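Local atomic coordinates of carboxypeptidase 1 (Deinococcus radiodurans str. R1, PDB entry 5GIV), a protein that probably removes amino acids one at a time from the C-terminus of peptides with broad specificity, as a zinc-dependent metallocarboxypeptidase of the M32 family. Residues Arg130-Pro133 with Tyr134-Thr138; Leu139-Ser142 with Leu143-Ala146; Glu368-Leu372 with Ala373-Ala377. All coordinates share one frame; numbering follows the deposited sequence.

Contact 1: residues Arg130-Pro133 with Tyr134-Thr138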
loop_
_atom_site.group_PDB
_atom_site.type_symbol
_atom_site.label_atom_id
_atom_site.label_comp_id
_atom_site.label_asym_id
_atom_site.label_seq_id
_atom_site.Cartn_x
_atom_site.Cartn_y
_atom_site.Cartn_z
ATOM N N ARG A 130 6.223 34.008 1.257
ATOM C CA ARG A 130 5.569 33.294 0.167
ATOM C C ARG A 130 4.244 32.678 0.603
ATOM O O ARG A 130 3.302 32.615 -0.198
ATOM C CB ARG A 130 6.497 32.211 -0.383
ATOM C CG ARG A 130 5.880 31.302 -1.440
ATOM C CD ARG A 130 6.872 30.223 -1.837
ATOM N NE ARG A 130 6.339 29.237 -2.776
ATOM C CZ ARG A 130 7.003 28.144 -3.155
ATOM N NH1 ARG A 130 8.219 27.899 -2.672
ATOM N NH2 ARG A 130 6.450 27.285 -4.001
ATOM N N MET A 131 4.143 32.224 1.860
ATOM C CA MET A 131 2.922 31.576 2.311
ATOM C C MET A 131 1.825 32.563 2.693
ATOM O O MET A 131 0.658 32.161 2.791
ATOM C CB MET A 131 3.219 30.660 3.500
ATOM C CG MET A 131 4.265 29.603 3.215
ATOM S SD MET A 131 3.970 28.718 1.673
ATOM C CE MET A 131 2.310 28.079 1.917
ATOM N N VAL A 132 2.160 33.839 2.914
ATOM C CA VAL A 132 1.152 34.803 3.364
ATOM C C VAL A 132 -0.081 34.796 2.465
ATOM O O VAL A 132 -1.198 34.683 2.989
ATOM C CB VAL A 132 1.772 36.196 3.511
ATOM C CG1 VAL A 132 0.679 37.228 3.699
ATOM C CG2 VAL A 132 2.735 36.231 4.689
ATOM N N PRO A 133 0.037 34.918 1.139
ATOM C CA PRO A 133 -1.175 34.840 0.299
ATOM C C PRO A 133 -1.947 33.536 0.444
ATOM O O PRO A 133 -3.182 33.564 0.462
ATOM C CB PRO A 133 -0.629 35.041 -1.125
ATOM C CG PRO A 133 0.842 34.779 -1.024
ATOM C CD PRO A 133 1.239 35.224 0.346
ATOM N N TYR A 134 -1.262 32.391 0.538
ATOM C CA TYR A 134 -1.971 31.128 0.753
ATOM C C TYR A 134 -2.756 31.148 2.060
ATOM O O TYR A 134 -3.903 30.686 2.113
ATOM C CB TYR A 134 -0.994 29.956 0.759
ATOM C CG TYR A 134 -0.411 29.591 -0.586
ATOM C CD1 TYR A 134 -1.049 28.686 -1.411
ATOM C CD2 TYR A 134 0.788 30.137 -1.016
ATOM C CE1 TYR A 134 -0.509 28.330 -2.637
ATOM C CE2 TYR A 134 1.334 29.797 -2.242
ATOM C CZ TYR A 134 0.681 28.890 -3.049
ATOM O OH TYR A 134 1.217 28.539 -4.275
ATOM N N LEU A 135 -2.155 31.672 3.129
ATOM C CA LEU A 135 -2.860 31.720 4.403
ATOM C C LEU A 135 -4.028 32.695 4.347
ATOM O O LEU A 135 -5.068 32.457 4.969
ATOM C CB LEU A 135 -1.893 32.104 5.522
ATOM C CG LEU A 135 -0.816 31.098 5.945
ATOM C CD1 LEU A 135 0.253 31.799 6.779
ATOM C CD2 LEU A 135 -1.435 29.925 6.722
ATOM N N GLU A 136 -3.879 33.796 3.613
ATOM C CA GLU A 136 -4.973 34.755 3.494
ATOM C C GLU A 136 -6.177 34.128 2.797
ATOM O O GLU A 136 -7.319 34.281 3.247
ATOM C CB GLU A 136 -4.482 36.008 2.778
ATOM C CG GLU A 136 -3.728 36.926 3.727
ATOM C CD GLU A 136 -3.037 38.085 3.034
ATOM O OE1 GLU A 136 -2.926 38.072 1.779
ATOM O OE2 GLU A 136 -2.615 39.017 3.763
ATOM N N LYS A 137 -5.938 33.410 1.698
ATOM C CA LYS A 137 -7.033 32.717 1.035
ATOM C C LYS A 137 -7.599 31.623 1.931
ATOM O O LYS A 137 -8.817 31.403 1.957
ATOM C CB LYS A 137 -6.570 32.134 -0.300
ATOM C CG LYS A 137 -7.720 31.594 -1.144
ATOM C CD LYS A 137 -7.276 31.109 -2.519
ATOM C CE LYS A 137 -8.485 30.654 -3.344
ATOM N NZ LYS A 137 -8.128 30.244 -4.730
ATOM N N THR A 138 -6.729 30.914 2.659
ATOM C CA THR A 138 -7.212 29.889 3.579
ATOM C C THR A 138 -8.076 30.496 4.677
ATOM O O THR A 138 -9.119 29.937 5.029
ATOM C CB THR A 138 -6.046 29.105 4.186
ATOM O OG1 THR A 138 -5.425 28.312 3.172
ATOM C CG2 THR A 138 -6.554 28.175 5.279
#

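Contact 2: residues Leu139-Ser142 with Leu143-Ala146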
loop_
_atom_site.group_PDB
_atom_site.type_symbol
_atom_site.label_atom_id
_atom_site.label_comp_id
_atom_site.label_asym_id
_atom_site.label_seq_id
_atom_site.Cartn_x
_atom_site.Cartn_y
_atom_site.Cartn_z
ATOM N N LEU A 139 -7.675 31.650 5.217
ATOM C CA LEU A 139 -8.487 32.281 6.254
ATOM C C LEU A 139 -9.853 32.683 5.719
ATOM O O LEU A 139 -10.872 32.476 6.387
ATOM C CB LEU A 139 -7.772 33.497 6.830
ATOM C CG LEU A 139 -8.613 34.222 7.883
ATOM C CD1 LEU A 139 -8.868 33.319 9.082
ATOM C CD2 LEU A 139 -7.943 35.513 8.321
ATOM N N ASP A 140 -9.896 33.242 4.509
ATOM C CA ASP A 140 -11.165 33.639 3.910
ATOM C C ASP A 140 -12.048 32.424 3.661
ATOM O O ASP A 140 -13.240 32.433 3.983
ATOM C CB ASP A 140 -10.904 34.422 2.621
ATOM C CG ASP A 140 -12.166 34.659 1.802
ATOM O OD1 ASP A 140 -13.022 35.469 2.229
ATOM O OD2 ASP A 140 -12.288 34.050 0.712
ATOM N N LEU A 141 -11.476 31.358 3.098
ATOM C CA LEU A 141 -12.239 30.131 2.892
ATOM C C LEU A 141 -12.660 29.484 4.216
ATOM O O LEU A 141 -13.727 28.866 4.288
ATOM C CB LEU A 141 -11.429 29.142 2.057
ATOM C CG LEU A 141 -11.119 29.561 0.619
ATOM C CD1 LEU A 141 -10.167 28.569 -0.048
ATOM C CD2 LEU A 141 -12.411 29.708 -0.189
ATOM N N SER A 142 -11.834 29.577 5.263
ATOM C CA SER A 142 -12.243 29.026 6.555
ATOM C C SER A 142 -13.476 29.746 7.090
ATOM O O SER A 142 -14.418 29.110 7.578
ATOM C CB SER A 142 -11.101 29.114 7.574
ATOM O OG SER A 142 -9.996 28.324 7.174
ATOM N N LEU A 143 -13.498 31.074 6.987
ATOM C CA LEU A 143 -14.673 31.819 7.422
ATOM C C LEU A 143 -15.882 31.489 6.557
ATOM O O LEU A 143 -17.004 31.346 7.069
ATOM C CB LEU A 143 -14.370 33.312 7.382
ATOM C CG LEU A 143 -13.399 33.783 8.452
ATOM C CD1 LEU A 143 -12.961 35.195 8.142
ATOM C CD2 LEU A 143 -14.042 33.693 9.846
ATOM N N GLN A 144 -15.669 31.344 5.250
ATOM C CA GLN A 144 -16.765 30.997 4.358
ATOM C C GLN A 144 -17.330 29.618 4.679
ATOM O O GLN A 144 -18.554 29.433 4.724
ATOM C CB GLN A 144 -16.293 31.051 2.908
ATOM C CG GLN A 144 -17.403 30.802 1.923
ATOM C CD GLN A 144 -16.998 31.112 0.507
ATOM O OE1 GLN A 144 -16.000 31.808 0.269
ATOM N NE2 GLN A 144 -17.791 30.631 -0.449
ATOM N N ALA A 145 -16.454 28.637 4.910
ATOM C CA ALA A 145 -16.937 27.303 5.245
ATOM C C ALA A 145 -17.784 27.339 6.507
ATOM O O ALA A 145 -18.856 26.728 6.563
ATOM C CB ALA A 145 -15.762 26.340 5.413
ATOM N N ALA A 146 -17.332 28.069 7.521
ATOM C CA ALA A 146 -18.099 28.151 8.754
ATOM C C ALA A 146 -19.433 28.849 8.538
ATOM O O ALA A 146 -20.406 28.548 9.237
ATOM C CB ALA A 146 -17.287 28.872 9.829
#

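Contact 3: residues Glu368-Leu372 with Ala373-Ala377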
loop_
_atom_site.group_PDB
_atom_site.type_symbol
_atom_site.label_atom_id
_atom_site.label_comp_id
_atom_site.label_asym_id
_atom_site.label_seq_id
_atom_site.Cartn_x
_atom_site.Cartn_y
_atom_site.Cartn_z
ATOM N N GLU A 368 -5.422 31.681 16.325
ATOM C CA GLU A 368 -6.611 31.382 15.535
ATOM C C GLU A 368 -7.767 32.292 15.930
ATOM O O GLU A 368 -8.484 32.817 15.066
ATOM C CB GLU A 368 -7.013 29.922 15.716
ATOM C CG GLU A 368 -6.109 28.894 15.074
ATOM C CD GLU A 368 -6.611 27.475 15.320
ATOM O OE1 GLU A 368 -7.367 27.271 16.298
ATOM O OE2 GLU A 368 -6.259 26.572 14.533
ATOM N N ARG A 369 -7.967 32.486 17.237
ATOM C CA ARG A 369 -9.042 33.355 17.698
ATOM C C ARG A 369 -8.881 34.759 17.134
ATOM O O ARG A 369 -9.837 35.338 16.608
ATOM C CB ARG A 369 -9.080 33.391 19.225
ATOM C CG ARG A 369 -10.320 34.075 19.777
ATOM C CD ARG A 369 -10.139 34.561 21.206
ATOM N NE ARG A 369 -10.055 33.477 22.186
ATOM C CZ ARG A 369 -11.072 32.683 22.521
ATOM N NH1 ARG A 369 -12.262 32.831 21.938
ATOM N NH2 ARG A 369 -10.903 31.733 23.441
ATOM N N GLU A 370 -7.671 35.318 17.229
ATOM C CA GLU A 370 -7.430 36.664 16.711
ATOM C C GLU A 370 -7.622 36.730 15.204
ATOM O O GLU A 370 -8.194 37.700 14.689
ATOM C CB GLU A 370 -6.025 37.141 17.080
ATOM C CG GLU A 370 -5.798 37.364 18.571
ATOM C CD GLU A 370 -6.835 38.306 19.180
ATOM O OE1 GLU A 370 -7.504 37.909 20.165
ATOM O OE2 GLU A 370 -6.984 39.446 18.672
ATOM N N MET A 371 -7.176 35.704 14.476
ATOM C CA MET A 371 -7.321 35.744 13.024
ATOM C C MET A 371 -8.779 35.589 12.617
ATOM O O MET A 371 -9.256 36.282 11.714
ATOM C CB MET A 371 -6.463 34.669 12.358
ATOM C CG MET A 371 -4.973 34.986 12.317
ATOM S SD MET A 371 -4.016 33.755 11.391
ATOM C CE MET A 371 -3.839 32.447 12.598
ATOM N N LEU A 372 -9.507 34.681 13.263
ATOM C CA LEU A 372 -10.902 34.504 12.884
ATOM C C LEU A 372 -11.726 35.750 13.196
ATOM O O LEU A 372 -12.641 36.088 12.438
ATOM C CB LEU A 372 -11.486 33.267 13.579
ATOM C CG LEU A 372 -11.069 31.907 13.007
ATOM C CD1 LEU A 372 -11.671 30.780 13.809
ATOM C CD2 LEU A 372 -11.501 31.791 11.563
ATOM N N ALA A 373 -11.396 36.464 14.270
ATOM C CA ALA A 373 -12.122 37.676 14.619
ATOM C C ALA A 373 -11.711 38.885 13.785
ATOM O O ALA A 373 -12.272 39.967 13.982
ATOM C CB ALA A 373 -11.923 37.987 16.104
ATOM N N GLY A 374 -10.774 38.732 12.853
ATOM C CA GLY A 374 -10.309 39.853 12.069
ATOM C C GLY A 374 -9.388 40.804 12.800
ATOM O O GLY A 374 -9.085 41.874 12.261
ATOM N N LYS A 375 -8.927 40.453 14.004
ATOM C CA LYS A 375 -8.049 41.326 14.775
ATOM C C LYS A 375 -6.566 41.114 14.492
ATOM O O LYS A 375 -5.756 41.976 14.848
ATOM C CB LYS A 375 -8.298 41.144 16.278
ATOM C CG LYS A 375 -9.752 41.337 16.709
ATOM C CD LYS A 375 -9.892 41.314 18.236
ATOM C CE LYS A 375 -9.930 42.730 18.831
ATOM N NZ LYS A 375 -8.763 43.595 18.433
ATOM N N LEU A 376 -6.182 40.000 13.873
ATOM C CA LEU A 376 -4.785 39.736 13.538
ATOM C C LEU A 376 -4.690 39.465 12.047
ATOM O O LEU A 376 -5.283 38.504 11.547
ATOM C CB LEU A 376 -4.224 38.555 14.338
ATOM C CG LEU A 376 -2.872 37.967 13.903
ATOM C CD1 LEU A 376 -1.724 38.987 13.946
ATOM C CD2 LEU A 376 -2.532 36.746 14.745
ATOM N N ALA A 377 -3.959 40.316 11.338
ATOM C CA ALA A 377 -3.786 40.126 9.907
ATOM C C ALA A 377 -2.814 38.986 9.642
ATOM O O ALA A 377 -1.849 38.779 10.383
ATOM C CB ALA A 377 -3.280 41.412 9.257
#

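Contact 1: residues Arg130-Pro133 with Tyr134-Thr138
Met131 and Tyr134, less than one turn apart near the start of helix 128-147, form a Met-aromatic contact. The thioether approaches the ring obliquely: CE of Met131 lies 3.9 Å from CD2 of Tyr134, and SD of Met131 is 5.2 Å from the ring centroid. Bends at chi2 (-48°) and chi3 (-56°) fold the methionine back so that its methyl reaches the ring. At its edge the same ring meets a carbonyl, with O of Arg130 near the ring plane and 3.6 Å from CD2 of Tyr134. Ala122 on Met131, and Ser115 and Ala118 on Tyr134, place the pair against helix 102-122. Cut back to an alanine, Tyr134 would probably leave the Met131 methyl without its aromatic neighbour and open a gap against that helix.

The backbone bonds are helical, from Leu135 N to Met131 O (2.9 Å), from Glu136 N to Val132 O and from Lys137 N to Pro133 O. Pro133 has no N-H to give to the preceding turn, and the helix kinks there, although O of Pro133 still accepts the bond from Lys137 N.

Van der Waals packing continues at Glu136, whose extended chain crosses Val132 and brings OE2 of Glu136 to 3.7 Å from CG1 of Val132.

Contact 2: residues Leu139-Ser142 with Leu143-Ala146
The carbonyl O of Ser142 is gripped by two donors, Ala146 N at 3.1 Å one turn on and the hydroxyl of Tyr159 from helix 155-163. The serine's other oxygen is equally engaged: with chi1 at -64°, OG stands beside the backbone N, where it bonds to O of Thr138 in the turn before and to N of Ile415 from a loop.

Three more helical bonds run alongside, the shortest from Ala145 N to Leu141 O at 2.8 Å. The methyl of Ala145 closes in on that same carbonyl, its CB 3.4 Å from O of Leu141.

Of the side chains, Leu143 leans back over the preceding turn, with its CG 3.5 Å from O of Leu139. The two leucines themselves meet more loosely, CG of Leu139 lying 4.5 Å from CD1 of Leu143, and both rest on Leu372 of helix 357-372. Leu141 and Gln144 run alongside each other, CD2 of Leu141 4.2 Å from OE1 of Gln144, and both touch Phe104 of helix 102-122.

Within this length of helix 128-147 the side-chain contacts are thus mainly apolar packing onto neighbouring helices and loops, while the buried polar atoms of Ser142 are satisfied by bonds that tie the helix to Tyr159 and Ile415.

Contact 3: residues Glu368-Leu372 with Ala373-Ala377
Met371 and Leu376 pack flank to flank where helix 357-372 ends and the chain folds back on its last turn. This is the close-packed half of the contact: CG of Met371 is 3.9 Å from CD2 of Leu376 and 3.6 Å from O of Leu376. The leucine also packs on the last helical turn, its CB 3.6 Å from CB of Glu370. Leu381 of helix 381-393 touches both Met371 and Leu376, and Trp410 and Ile415 pack on Met371, so Met371 is buried here and Leu376 is partly covered.

The other side is looser. Ala373, Gly374 and Lys375 are exposed, and Glu370 crosses the lysine obliquely rather than meeting its charge. Bent at chi2 (-54°), the glutamate lays OE2 against the aliphatic part of Lys375, 3.2 Å from CB of Lys375, while NZ of Lys375 stays 4.5 Å from OE2 of Glu370. That is beyond a salt bridge, though the opposite charges probably still attract weakly.

Between these sides, the backbone closes the helix. O of Glu370 accepts two bonds: Lys375 N at 2.9 Å, nearly in line with the carbonyl, and Leu376 N at 3.2 Å, well above the carbonyl plane. Gly374 N bonds to O of Met371 at 3.1 Å, likewise from above the plane. Gly374 itself has a positive phi (75°), a conformation that favours glycine. The reversal, with the Lys375-to-Glu370 and Gly374-to-Met371 bonds reaching back into the last turn, is a Schellman motif, a classic C-terminal helix cap.

How the contacts relate
Contacts 1 and 2 follow each other on helix 128-147, their centres 13 Å apart, whereas contact 3 ends a different helix that lies beside it. Away from the chain itself, the touch is between contacts 2 and 3, with centres 12 Å apart: CD2 of Leu143 packs 3.6 Å from CD2 of Leu372, and CD2 of Leu139 sits 3.7 Å from O of Met371. Contact 1 stays about 6 Å from contact 3 at the nearest atoms, but Val378, next after the 373-377 segment, touches Leu135, Glu136 and Leu139. Ile415 is likewise shared, packing on Leu139 and Met371. All three lie away from the zinc site of His266, His270 and Glu296.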